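Local atomic coordinates of aldehyde dehydrogenase (Listeria monocytogenes, PDB entry 3K9D), a protein that probably oxidises the aldehyde or oxo group of a substrate, with NAD or NADP as the electron acceptor. Residues I116-P121 with S142-A147. Sequence-based numbering, arbitrary orientation.
Sequences IPSTNP and SPHPNA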
loop_
_atom_site.group_PDB
_atom_site.type_symbol
_atom_site.label_atom_id
_atom_site.label_comp_id
_atom_site.label_asym_id
_atom_site.label_seq_id
_atom_site.Cartn_x
_atom_site.Cartn_y
_atom_site.Cartn_z
ATOM N N ILE A 116 -1.639 -1.991 18.799
ATOM C CA ILE A 116 -0.469 -2.000 19.715
ATOM C C ILE A 116 -0.271 -3.355 20.412
ATOM O O ILE A 116 -1.135 -3.780 21.177
ATOM C CB ILE A 116 -0.620 -0.919 20.825
ATOM C CG1 ILE A 116 -0.894 0.456 20.217
ATOM C CG2 ILE A 116 0.607 -0.896 21.741
ATOM C CD1 ILE A 116 0.179 0.919 19.261
ATOM N N PRO A 117 0.884 -4.011 20.187
ATOM C CA PRO A 117 1.141 -5.298 20.833
ATOM C C PRO A 117 1.606 -5.109 22.292
ATOM O O PRO A 117 2.123 -4.043 22.648
ATOM C CB PRO A 117 2.267 -5.885 19.981
ATOM C CG PRO A 117 3.065 -4.671 19.555
ATOM C CD PRO A 117 2.025 -3.575 19.354
ATOM N N SER A 118 1.430 -6.134 23.123
ATOM C CA SER A 118 1.873 -6.076 24.530
ATOM C C SER A 118 3.394 -6.188 24.684
ATOM O O SER A 118 3.927 -5.922 25.762
ATOM C CB SER A 118 1.190 -7.158 25.376
ATOM O OG SER A 118 1.493 -8.466 24.887
ATOM N N THR A 119 4.081 -6.576 23.609
ATOM C CA THR A 119 5.531 -6.784 23.627
ATOM C C THR A 119 6.303 -5.458 23.606
ATOM O O THR A 119 7.247 -5.276 24.377
ATOM C CB THR A 119 5.985 -7.717 22.472
ATOM O OG1 THR A 119 5.547 -7.183 21.215
ATOM C CG2 THR A 119 5.400 -9.126 22.656
ATOM N N ASN A 120 5.879 -4.525 22.748
ATOM C CA ASN A 120 6.505 -3.195 22.665
ATOM C C ASN A 120 5.509 -2.035 22.887
ATOM O O ASN A 120 5.471 -1.109 22.077
ATOM C CB ASN A 120 7.229 -3.013 21.305
ATOM C CG ASN A 120 8.235 -4.134 20.986
ATOM O OD1 ASN A 120 9.006 -4.558 21.838
ATOM N ND2 ASN A 120 8.254 -4.572 19.724
ATOM N N PRO A 121 4.752 -2.035 24.012
ATOM C CA PRO A 121 3.492 -1.261 24.044
ATOM C C PRO A 121 3.573 0.261 24.113
ATOM O O PRO A 121 2.874 0.932 23.359
ATOM C CB PRO A 121 2.772 -1.798 25.281
ATOM C CG PRO A 121 3.858 -2.338 26.167
ATOM C CD PRO A 121 5.031 -2.692 25.306
ATOM N N SER A 142 -5.827 0.587 19.368
ATOM C CA SER A 142 -6.315 -0.664 19.907
ATOM C C SER A 142 -5.225 -1.273 20.799
ATOM O O SER A 142 -4.207 -1.761 20.297
ATOM C CB SER A 142 -6.658 -1.637 18.774
ATOM O OG SER A 142 -7.175 -2.830 19.304
ATOM N N PRO A 143 -5.433 -1.227 22.125
ATOM C CA PRO A 143 -4.470 -1.778 23.083
ATOM C C PRO A 143 -4.587 -3.283 23.259
ATOM O O PRO A 143 -5.690 -3.828 23.298
ATOM C CB PRO A 143 -4.827 -1.050 24.395
ATOM C CG PRO A 143 -6.286 -0.740 24.262
ATOM C CD PRO A 143 -6.591 -0.600 22.794
ATOM N N HIS A 144 -3.446 -3.955 23.345
ATOM C CA HIS A 144 -3.434 -5.343 23.760
ATOM C C HIS A 144 -3.910 -5.317 25.208
ATOM O O HIS A 144 -3.465 -4.461 25.973
ATOM C CB HIS A 144 -2.029 -5.937 23.624
ATOM C CG HIS A 144 -1.981 -7.424 23.790
ATOM N ND1 HIS A 144 -2.265 -8.051 24.985
ATOM C CD2 HIS A 144 -1.678 -8.408 22.911
ATOM C CE1 HIS A 144 -2.156 -9.359 24.831
ATOM N NE2 HIS A 144 -1.792 -9.602 23.585
ATOM N N PRO A 145 -4.866 -6.205 25.574
ATOM C CA PRO A 145 -5.487 -6.161 26.904
ATOM C C PRO A 145 -4.508 -6.372 28.065
ATOM O O PRO A 145 -4.752 -5.871 29.165
ATOM C CB PRO A 145 -6.527 -7.292 26.855
ATOM C CG PRO A 145 -6.101 -8.177 25.748
ATOM C CD PRO A 145 -5.442 -7.281 24.744
ATOM N N ASN A 146 -3.393 -7.055 27.796
ATOM C CA ASN A 146 -2.333 -7.255 28.788
ATOM C C ASN A 146 -1.430 -6.046 29.020
ATOM O O ASN A 146 -0.566 -6.072 29.898
ATOM C CB ASN A 146 -1.510 -8.497 28.441
ATOM C CG ASN A 146 -2.318 -9.767 28.566
ATOM O OD1 ASN A 146 -3.354 -9.792 29.236
ATOM N ND2 ASN A 146 -1.852 -10.829 27.931
ATOM N N ALA A 147 -1.642 -4.989 28.243
ATOM C CA ALA A 147 -0.872 -3.758 28.387
ATOM C C ALA A 147 -1.772 -2.524 28.430
ATOM O O ALA A 147 -1.305 -1.417 28.172
ATOM C CB ALA A 147 0.149 -3.638 27.259
HETATM O O HOH W 1 0.568 -10.622 26.441
#
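Near the C-terminal ends of two neighbouring parallel strands in the Rossmann-like dinucleotide-binding domain expected of an aldehyde dehydrogenase, the chain passes into the loops that lead to the next helices. Ile116 N donates to Ser142 O over 3.0 Å, a nearly straight bond (166°); His144 N reaches Ile116 O only weakly at 3.2 Å. Proline is tolerated at 143 because the two bonds use the C=O of Ser142 and the N-H of His144, so no N-H of its own is called for on this side. The His144 ring, swung toward the other loop with CG anti to the backbone N (chi1 -169°), lies against Ser118, whose CB sits over the ring face 3.7 Å from its centroid in a CH-pi contact. Serine suits this place: short enough for CB and OG both to rest over the ring face, it also turns OG to a water 2.8 Å away that accepts from Asn146 ND2. In the ring plane, Asn146 N donates to His144 ND1 at 3.2 Å, which fixes the ring's rotation. Deeper in, Pro121 CB meets the compact methyl Ala147 CB at 3.8 Å. Helix 51-62 packs on Ser118, Pro121 and Ala147, while Ile151 of helix 148-164 touches Ile116, Pro121 and Pro143.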